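Local coordinates for long form salivary protein D7L1 (Anopheles stephensi, PDB 3NHI), which binds and sequesters cysteinyl leukotrienes and thromboxane A2 analogues, mediators of the host response, and so modulates blood feeding by female mosquitoes, at residues A[6-11]-A[140-145]; A[154-159]-A[256-261]; A[197-202]-A[211-216]. All coordinates share one frame; numbering follows the deposited sequence.

Contact 1. Residues A[6-11]-A[140-145]; sequences LDAEQA and KIYAAM
Ala8, in the first turn of helix 8-22, comes up against Ile141 near the end of helix 135-144, their CA atoms 6.4 Å apart. A capping box opens the first helix: Gln10 N gives its hydrogen to Asp7 OD1 at 2.8 Å, nearly along the C-O axis of the carboxylate, and Asp7 N answers with an almost straight bond to Gln10 OE1. Both helices belong to the all-helical odorant-binding-protein architecture of D7 proteins, and the contact lies next to the lipid pocket, with the Tyr142 side chain about 5 Å from the bound hydroxyeicosatetraenoic acid and about 4 Å from that of Lys151, a residue that binds leukotriene C4.

Small size lets Ala8 fit between two larger side chains. Ala8 CB sits 3.8 Å from Ile141 CG2, the branch standing anti to the backbone N. Ala8 CB also lies over one face of the Tyr142 ring, displaced toward the rim and 4.0 Å from the centroid, a CH-pi contact. Glu9 turns its carboxylate away from this pair, to Tyr268, while Ile148 and Gln150 also pack on Tyr142. The methyl is displaced toward the hydroxyl end of the ring: Tyr142 CZ is the atom nearest Ala8 CB, at 3.6 Å.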
loop_
_atom_site.group_PDB
_atom_site.type_symbol
_atom_site.label_atom_id
_atom_site.label_comp_id
_atom_site.label_asym_id
_atom_site.label_seq_id
_atom_site.Cartn_x
_atom_site.Cartn_y
_atom_site.Cartn_z
ATOM N N LEU A 6 9.570 3.399 7.611
ATOM C CA LEU A 6 8.204 3.348 7.089
ATOM C C LEU A 6 7.204 3.936 8.073
ATOM O O LEU A 6 7.234 3.619 9.272
ATOM C CB LEU A 6 7.822 1.902 6.751
ATOM C CG LEU A 6 8.752 1.235 5.720
ATOM C CD1 LEU A 6 8.410 -0.237 5.489
ATOM C CD2 LEU A 6 8.822 2.023 4.390
ATOM N N ASP A 7 6.328 4.790 7.556
ATOM C CA ASP A 7 5.277 5.368 8.379
ATOM C C ASP A 7 4.067 4.443 8.521
ATOM O O ASP A 7 4.056 3.340 7.980
ATOM C CB ASP A 7 4.915 6.787 7.900
ATOM C CG ASP A 7 4.114 6.812 6.603
ATOM O OD1 ASP A 7 3.358 5.862 6.308
ATOM O OD2 ASP A 7 4.207 7.835 5.886
ATOM N N ALA A 8 3.052 4.884 9.259
ATOM C CA ALA A 8 1.911 3.999 9.517
ATOM C C ALA A 8 1.135 3.599 8.263
ATOM O O ALA A 8 0.679 2.446 8.162
ATOM C CB ALA A 8 0.980 4.621 10.551
ATOM N N GLU A 9 0.972 4.530 7.325
ATOM C CA GLU A 9 0.283 4.218 6.080
ATOM C C GLU A 9 1.101 3.235 5.238
ATOM O O GLU A 9 0.545 2.327 4.614
ATOM C CB GLU A 9 -0.016 5.487 5.273
ATOM C CG GLU A 9 -0.697 5.231 3.914
ATOM C CD GLU A 9 0.255 4.801 2.792
ATOM O OE1 GLU A 9 1.444 5.188 2.791
ATOM O OE2 GLU A 9 -0.212 4.089 1.876
ATOM N N GLN A 10 2.419 3.421 5.216
ATOM C CA GLN A 10 3.266 2.562 4.406
ATOM C C GLN A 10 3.245 1.134 4.936
ATOM O O GLN A 10 3.208 0.170 4.156
ATOM C CB GLN A 10 4.675 3.117 4.369
ATOM C CG GLN A 10 4.788 4.379 3.549
ATOM C CD GLN A 10 6.171 4.945 3.688
ATOM O OE1 GLN A 10 6.564 5.394 4.751
ATOM N NE2 GLN A 10 6.960 4.846 2.623
ATOM N N ALA A 11 3.255 0.993 6.257
ATOM C CA ALA A 11 3.131 -0.331 6.868
ATOM C C ALA A 11 1.754 -0.956 6.605
ATOM O O ALA A 11 1.667 -2.144 6.246
ATOM C CB ALA A 11 3.415 -0.262 8.364
ATOM N N LYS A 140 -1.500 6.572 17.225
ATOM C CA LYS A 140 -0.601 7.569 17.807
ATOM C C LYS A 140 0.300 8.184 16.738
ATOM O O LYS A 140 0.603 9.369 16.789
ATOM C CB LYS A 140 0.266 6.979 18.922
ATOM C CG LYS A 140 -0.501 6.582 20.163
ATOM C CD LYS A 140 0.421 6.034 21.241
ATOM C CE LYS A 140 -0.380 5.607 22.459
ATOM N NZ LYS A 140 0.475 5.347 23.652
ATOM N N ILE A 141 0.733 7.371 15.774
ATOM C CA ILE A 141 1.542 7.859 14.668
ATOM C C ILE A 141 0.750 8.857 13.817
ATOM O O ILE A 141 1.242 9.945 13.533
ATOM C CB ILE A 141 2.081 6.686 13.784
ATOM C CG1 ILE A 141 2.859 5.650 14.626
ATOM C CG2 ILE A 141 2.896 7.227 12.584
ATOM C CD1 ILE A 141 4.203 6.116 15.175
ATOM N N TYR A 142 -0.479 8.505 13.430
ATOM C CA TYR A 142 -1.302 9.420 12.630
ATOM C C TYR A 142 -1.555 10.722 13.380
ATOM O O TYR A 142 -1.481 11.800 12.787
ATOM C CB TYR A 142 -2.643 8.799 12.262
ATOM C CG TYR A 142 -2.565 7.608 11.338
ATOM C CD1 TYR A 142 -2.117 7.735 10.013
ATOM C CD2 TYR A 142 -2.974 6.352 11.773
ATOM C CE1 TYR A 142 -2.063 6.630 9.165
ATOM C CE2 TYR A 142 -2.926 5.240 10.938
ATOM C CZ TYR A 142 -2.465 5.379 9.636
ATOM O OH TYR A 142 -2.416 4.283 8.799
ATOM N N ALA A 143 -1.814 10.622 14.683
ATOM C CA ALA A 143 -2.091 11.811 15.494
ATOM C C ALA A 143 -0.881 12.748 15.563
ATOM O O ALA A 143 -1.037 13.970 15.533
ATOM C CB ALA A 143 -2.549 11.403 16.899
ATOM N N ALA A 144 0.313 12.173 15.645
ATOM C CA ALA A 144 1.554 12.947 15.725
ATOM C C ALA A 144 2.019 13.470 14.372
ATOM O O ALA A 144 2.798 14.426 14.310
ATOM C CB ALA A 144 2.655 12.119 16.373
ATOM N N MET A 145 1.548 12.838 13.299
ATOM C CA MET A 145 2.026 13.123 11.951
ATOM C C MET A 145 0.856 13.334 10.984
ATOM O O MET A 145 0.495 12.440 10.224
ATOM C CB MET A 145 2.962 12.004 11.480
ATOM C CG MET A 145 4.288 11.980 12.247
ATOM S SD MET A 145 5.351 10.557 11.934
ATOM C CE MET A 145 5.658 10.701 10.172
#

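Contact 2. Residues A[154-159]-A[256-261]; sequences SFHAYC and NAFDFH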
loop_
_atom_site.group_PDB
_atom_site.type_symbol
_atom_site.label_atom_id
_atom_site.label_comp_id
_atom_site.label_asym_id
_atom_site.label_seq_id
_atom_site.Cartn_x
_atom_site.Cartn_y
_atom_site.Cartn_z
ATOM N N SER A 154 -9.250 8.926 1.134
ATOM C CA SER A 154 -8.686 8.399 -0.121
ATOM C C SER A 154 -7.412 9.141 -0.473
ATOM O O SER A 154 -7.214 10.291 -0.056
ATOM C CB SER A 154 -9.691 8.494 -1.275
ATOM O OG SER A 154 -9.951 9.847 -1.631
ATOM N N PHE A 155 -6.545 8.496 -1.252
ATOM C CA PHE A 155 -5.401 9.233 -1.756
ATOM C C PHE A 155 -5.815 10.423 -2.599
ATOM O O PHE A 155 -5.182 11.475 -2.528
ATOM C CB PHE A 155 -4.374 8.342 -2.474
ATOM C CG PHE A 155 -3.184 8.019 -1.613
ATOM C CD1 PHE A 155 -2.314 9.040 -1.219
ATOM C CD2 PHE A 155 -2.947 6.713 -1.160
ATOM C CE1 PHE A 155 -1.231 8.774 -0.374
ATOM C CE2 PHE A 155 -1.856 6.441 -0.319
ATOM C CZ PHE A 155 -0.997 7.470 0.069
ATOM N N HIS A 156 -6.905 10.277 -3.355
ATOM C CA HIS A 156 -7.350 11.392 -4.185
ATOM C C HIS A 156 -7.712 12.607 -3.326
ATOM O O HIS A 156 -7.364 13.728 -3.679
ATOM C CB HIS A 156 -8.519 10.984 -5.080
ATOM C CG HIS A 156 -8.230 9.799 -5.951
ATOM N ND1 HIS A 156 -7.854 8.574 -5.440
ATOM C CD2 HIS A 156 -8.304 9.641 -7.295
ATOM C CE1 HIS A 156 -7.681 7.723 -6.438
ATOM N NE2 HIS A 156 -7.952 8.345 -7.573
ATOM N N ALA A 157 -8.383 12.387 -2.195
ATOM C CA ALA A 157 -8.738 13.493 -1.306
ATOM C C ALA A 157 -7.529 14.063 -0.576
ATOM O O ALA A 157 -7.396 15.289 -0.454
ATOM C CB ALA A 157 -9.797 13.052 -0.317
ATOM N N TYR A 158 -6.663 13.180 -0.079
ATOM C CA TYR A 158 -5.432 13.600 0.569
ATOM C C TYR A 158 -4.601 14.486 -0.366
ATOM O O TYR A 158 -4.121 15.561 0.023
ATOM C CB TYR A 158 -4.633 12.365 1.019
ATOM C CG TYR A 158 -3.246 12.699 1.500
ATOM C CD1 TYR A 158 -3.003 13.003 2.836
ATOM C CD2 TYR A 158 -2.172 12.749 0.600
ATOM C CE1 TYR A 158 -1.713 13.329 3.274
ATOM C CE2 TYR A 158 -0.899 13.082 1.023
ATOM C CZ TYR A 158 -0.674 13.368 2.348
ATOM O OH TYR A 158 0.609 13.701 2.732
ATOM N N CYS A 159 -4.451 14.038 -1.608
ATOM C CA CYS A 159 -3.642 14.737 -2.598
ATOM C C CYS A 159 -4.291 16.040 -3.064
ATOM O O CYS A 159 -3.593 17.030 -3.282
ATOM C CB CYS A 159 -3.360 13.812 -3.778
ATOM S SG CYS A 159 -2.359 12.361 -3.321
ATOM N N ASN A 256 -13.488 3.827 -14.274
ATOM C CA ASN A 256 -14.049 2.853 -13.337
ATOM C C ASN A 256 -12.963 2.221 -12.463
ATOM O O ASN A 256 -13.160 2.039 -11.261
ATOM C CB ASN A 256 -14.857 1.788 -14.086
ATOM C CG ASN A 256 -16.103 2.360 -14.742
ATOM O OD1 ASN A 256 -16.567 3.442 -14.384
ATOM N ND2 ASN A 256 -16.655 1.623 -15.697
ATOM N N ALA A 257 -11.820 1.908 -13.069
ATOM C CA ALA A 257 -10.691 1.308 -12.351
ATOM C C ALA A 257 -10.092 2.272 -11.331
ATOM O O ALA A 257 -9.810 1.892 -10.196
ATOM C CB ALA A 257 -9.626 0.860 -13.338
ATOM N N PHE A 258 -9.929 3.526 -11.740
ATOM C CA PHE A 258 -9.325 4.561 -10.902
ATOM C C PHE A 258 -10.275 4.949 -9.766
ATOM O O PHE A 258 -9.829 5.157 -8.626
ATOM C CB PHE A 258 -9.016 5.753 -11.803
ATOM C CG PHE A 258 -7.981 6.726 -11.290
ATOM C CD1 PHE A 258 -6.673 6.342 -10.968
ATOM C CD2 PHE A 258 -8.310 8.070 -11.254
ATOM C CE1 PHE A 258 -5.718 7.307 -10.572
ATOM C CE2 PHE A 258 -7.384 9.032 -10.867
ATOM C CZ PHE A 258 -6.077 8.657 -10.532
ATOM N N ASP A 259 -11.577 5.022 -10.057
ATOM C CA ASP A 259 -12.582 5.303 -9.031
ATOM C C ASP A 259 -12.635 4.169 -8.008
ATOM O O ASP A 259 -12.722 4.421 -6.803
ATOM C CB ASP A 259 -13.985 5.483 -9.639
ATOM C CG ASP A 259 -14.124 6.732 -10.497
ATOM O OD1 ASP A 259 -13.254 7.625 -10.449
ATOM O OD2 ASP A 259 -15.156 6.831 -11.198
ATOM N N PHE A 260 -12.554 2.924 -8.473
ATOM C CA PHE A 260 -12.555 1.790 -7.535
ATOM C C PHE A 260 -11.313 1.850 -6.649
ATOM O O PHE A 260 -11.402 1.621 -5.439
ATOM C CB PHE A 260 -12.650 0.457 -8.283
ATOM C CG PHE A 260 -12.821 -0.747 -7.388
ATOM C CD1 PHE A 260 -13.648 -0.703 -6.264
ATOM C CD2 PHE A 260 -12.197 -1.935 -7.707
ATOM C CE1 PHE A 260 -13.833 -1.835 -5.458
ATOM C CE2 PHE A 260 -12.373 -3.075 -6.915
ATOM C CZ PHE A 260 -13.198 -3.025 -5.792
ATOM N N HIS A 261 -10.163 2.187 -7.241
ATOM C CA HIS A 261 -8.970 2.333 -6.418
ATOM C C HIS A 261 -9.083 3.527 -5.466
ATOM O O HIS A 261 -8.576 3.460 -4.340
ATOM C CB HIS A 261 -7.683 2.374 -7.241
ATOM C CG HIS A 261 -6.472 1.898 -6.488
ATOM N ND1 HIS A 261 -5.328 1.481 -7.130
ATOM C CD2 HIS A 261 -6.233 1.745 -5.161
ATOM C CE1 HIS A 261 -4.426 1.117 -6.233
ATOM N NE2 HIS A 261 -4.950 1.265 -5.030
#
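His156 and Phe258 reach each other through different first torsions. In His156 CG stands anti to the carbonyl carbon (chi1 -56°), which carries the imidazole out from the first turn of its helix toward helix 251-266; in Phe258 CG is anti to the backbone N (chi1 -160°), and the phenyl swings round to receive it. The result is a T-shaped (edge-to-face) stack, with centroids 4.6 Å apart and planes at 68°. The imidazole supplies the edge. His156 NE2 stands 3.4 Å above the phenyl plane, displaced from the centre toward the CE2-CZ bond, and the closest pair is His156 NE2 to Phe258 CE2 at 3.4 Å. His156 CD2 follows on the same edge, 3.7 Å from Phe258 CE2.

The backbones stay well apart, the nearest CA atoms being those of His156 and Asp259 at 9.4 Å, so these two buried rings span the gap between the segments. One residue before Phe155, Ser154 caps the helix: its OG accepts from Ala157 N at 3.0 Å and also bonds to Glu262, giving the start of helix 155-163 a polar link to helix 251-266. This is core packing in the C-terminal half of the D7 protein, away from the lipid pocket. Ile193 of helix 184-196 touches both stacked residues, and the Cys159-Cys192 disulfide fastens that helix to helix 155-163, so the aromatic pair lies where helices 155-163, 184-196 and 251-266 come together.

Contact 3. Residues A[197-202]-A[211-216]; sequences LRYMDD and VRDFNL
Leu197 CB lies over one face of the ring of Tyr199, the residue whose hydroxyl meets Asp213 of helix 207-216, and stands 4.0 Å above the ring plane. Arg198, with positive phi, ends helix 184-196 in a Schellman motif and makes a cation-pi contact with Tyr13. Tyr199 then carries the contact. Its CG stands anti to the carbonyl carbon (chi1 -77°), and the ring reaches across to the helix, with Phe194 meeting it edge-to-face. Tyr199 OH donates to Asp213 OD2 at 2.6 Å, arriving on the anti side of the oxygen and 15° out of the carboxylate plane. Asp213 OD2 also skirts the ring edge, 3.1 Å from Tyr199 CE1, while ring and carboxylate planes are turned 61° apart. Met200 and Asp201 continue as one strand of the hairpin with 204-205, which leads the chain back toward helix 207-216.

Asp213 is buried but amply partnered: OD2 also bonds to His261 ND1, and OD1 forms a salt bridge with Arg264. With both oxygens engaged and an arginine alongside, the carboxylate is probably held in its ionised form, and the short phenol bond is consistent with a negatively charged acceptor.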
loop_
_atom_site.group_PDB
_atom_site.type_symbol
_atom_site.label_atom_id
_atom_site.label_comp_id
_atom_site.label_asym_id
_atom_site.label_seq_id
_atom_site.Cartn_x
_atom_site.Cartn_y
_atom_site.Cartn_z
ATOM N N LEU A 197 -1.186 5.254 -5.037
ATOM C CA LEU A 197 -1.763 4.014 -5.566
ATOM C C LEU A 197 -0.708 3.007 -6.007
ATOM O O LEU A 197 -1.050 1.921 -6.459
ATOM C CB LEU A 197 -2.700 4.314 -6.738
ATOM C CG LEU A 197 -3.846 5.301 -6.517
ATOM C CD1 LEU A 197 -4.787 5.273 -7.718
ATOM C CD2 LEU A 197 -4.609 5.090 -5.221
ATOM N N ARG A 198 0.563 3.393 -5.885
ATOM C CA ARG A 198 1.712 2.557 -6.269
ATOM C C ARG A 198 1.757 2.278 -7.774
ATOM O O ARG A 198 2.363 1.309 -8.221
ATOM C CB ARG A 198 1.761 1.271 -5.428
ATOM C CG ARG A 198 2.426 1.437 -4.045
ATOM C CD ARG A 198 1.673 2.383 -3.079
ATOM N NE ARG A 198 2.252 2.306 -1.738
ATOM C CZ ARG A 198 1.791 2.952 -0.669
ATOM N NH1 ARG A 198 0.720 3.738 -0.759
ATOM N NH2 ARG A 198 2.389 2.801 0.506
ATOM N N TYR A 199 1.118 3.149 -8.547
ATOM C CA TYR A 199 1.299 3.177 -10.007
ATOM C C TYR A 199 2.728 3.561 -10.384
ATOM O O TYR A 199 3.227 3.184 -11.451
ATOM C CB TYR A 199 0.372 4.219 -10.627
ATOM C CG TYR A 199 -1.086 3.864 -10.764
ATOM C CD1 TYR A 199 -1.634 2.678 -10.229
ATOM C CD2 TYR A 199 -1.941 4.742 -11.420
ATOM C CE1 TYR A 199 -2.987 2.385 -10.382
ATOM C CE2 TYR A 199 -3.284 4.467 -11.573
ATOM C CZ TYR A 199 -3.811 3.291 -11.065
ATOM O OH TYR A 199 -5.161 3.045 -11.231
ATOM N N MET A 200 3.357 4.375 -9.543
ATOM C CA MET A 200 4.722 4.824 -9.747
ATOM C C MET A 200 5.419 4.903 -8.411
ATOM O O MET A 200 4.774 5.111 -7.379
ATOM C CB MET A 200 4.754 6.218 -10.392
ATOM C CG MET A 200 4.099 6.281 -11.748
ATOM S SD MET A 200 4.190 7.902 -12.530
ATOM C CE MET A 200 5.850 7.838 -13.200
ATOM N N ASP A 201 6.731 4.726 -8.431
ATOM C CA ASP A 201 7.553 4.952 -7.245
ATOM C C ASP A 201 8.877 5.547 -7.691
ATOM O O ASP A 201 8.980 6.028 -8.814
ATOM C CB ASP A 201 7.693 3.674 -6.395
ATOM C CG ASP A 201 8.516 2.575 -7.059
ATOM O OD1 ASP A 201 8.571 1.482 -6.453
ATOM O OD2 ASP A 201 9.104 2.774 -8.143
ATOM N N ASP A 202 9.884 5.518 -6.821
ATOM C CA ASP A 202 11.188 6.093 -7.159
ATOM C C ASP A 202 11.880 5.413 -8.359
ATOM O O ASP A 202 12.782 5.990 -8.971
ATOM C CB ASP A 202 12.111 6.125 -5.927
ATOM C CG ASP A 202 11.693 7.177 -4.898
ATOM O OD1 ASP A 202 10.850 8.045 -5.212
ATOM O OD2 ASP A 202 12.227 7.133 -3.764
ATOM N N VAL A 211 -2.412 -2.363 -14.659
ATOM C CA VAL A 211 -3.124 -3.536 -15.163
ATOM C C VAL A 211 -3.932 -4.200 -14.047
ATOM O O VAL A 211 -5.083 -4.578 -14.275
ATOM C CB VAL A 211 -2.164 -4.537 -15.833
ATOM C CG1 VAL A 211 -2.857 -5.864 -16.135
ATOM C CG2 VAL A 211 -1.603 -3.931 -17.121
ATOM N N ARG A 212 -3.355 -4.318 -12.847
ATOM C CA ARG A 212 -4.048 -4.947 -11.713
ATOM C C ARG A 212 -5.390 -4.263 -11.438
ATOM O O ARG A 212 -6.385 -4.930 -11.151
ATOM C CB ARG A 212 -3.172 -4.925 -10.464
ATOM C CG ARG A 212 -3.721 -5.727 -9.290
ATOM C CD ARG A 212 -2.712 -5.658 -8.159
ATOM N NE ARG A 212 -3.031 -6.535 -7.029
ATOM C CZ ARG A 212 -3.677 -6.140 -5.940
ATOM N NH1 ARG A 212 -4.126 -4.898 -5.840
ATOM N NH2 ARG A 212 -3.887 -6.993 -4.951
ATOM N N ASP A 213 -5.422 -2.939 -11.570
ATOM C CA ASP A 213 -6.663 -2.198 -11.351
ATOM C C ASP A 213 -7.740 -2.499 -12.393
ATOM O O ASP A 213 -8.937 -2.487 -12.073
ATOM C CB ASP A 213 -6.391 -0.694 -11.283
ATOM C CG ASP A 213 -5.909 -0.244 -9.917
ATOM O OD1 ASP A 213 -5.765 -1.087 -9.015
ATOM O OD2 ASP A 213 -5.715 0.971 -9.744
ATOM N N PHE A 214 -7.331 -2.758 -13.639
ATOM C CA PHE A 214 -8.279 -3.213 -14.659
ATOM C C PHE A 214 -8.740 -4.649 -14.391
ATOM O O PHE A 214 -9.915 -4.979 -14.590
ATOM C CB PHE A 214 -7.681 -3.081 -16.065
ATOM C CG PHE A 214 -7.647 -1.671 -16.577
ATOM C CD1 PHE A 214 -6.663 -0.777 -16.153
ATOM C CD2 PHE A 214 -8.602 -1.231 -17.484
ATOM C CE1 PHE A 214 -6.635 0.535 -16.640
ATOM C CE2 PHE A 214 -8.575 0.071 -17.980
ATOM C CZ PHE A 214 -7.590 0.955 -17.550
ATOM N N ASN A 215 -7.828 -5.496 -13.912
ATOM C CA ASN A 215 -8.198 -6.866 -13.538
ATOM C C ASN A 215 -9.234 -6.842 -12.426
ATOM O O ASN A 215 -10.187 -7.620 -12.447
ATOM C CB ASN A 215 -6.971 -7.670 -13.111
ATOM C CG ASN A 215 -6.021 -7.935 -14.263
ATOM O OD1 ASN A 215 -6.374 -7.776 -15.435
ATOM N ND2 ASN A 215 -4.817 -8.371 -13.928
ATOM N N LEU A 216 -9.070 -5.910 -11.485
ATOM C CA LEU A 216 -9.961 -5.807 -10.330
ATOM C C LEU A 216 -11.379 -5.331 -10.659
ATOM O O LEU A 216 -12.294 -5.538 -9.859
ATOM C CB LEU A 216 -9.330 -4.937 -9.233
ATOM C CG LEU A 216 -8.265 -5.657 -8.396
ATOM C CD1 LEU A 216 -7.460 -4.639 -7.599
ATOM C CD2 LEU A 216 -8.879 -6.695 -7.464
#

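From the N terminus, helix 8-22 meets helix 135-144 in contact 1, closing a loop of 128 residues through the half of the protein that holds the lipid. Contact 2 opens only afterwards, on helix 155-163, and closes on helix 251-266; contact 3, a short closure around the hairpin of strands 200-201 and 204-205, is nested inside that loop. Contacts 2 and 3 adjoin, their centres 12 Å apart: Phe258 packs on Leu197 and the Tyr199 hydroxyl. Contact 1 lies on the opposite side of the chain's centre from contact 3, yet Glu9 reaches Arg198 in a salt bridge and also packs against Phe155, tying the two halves together.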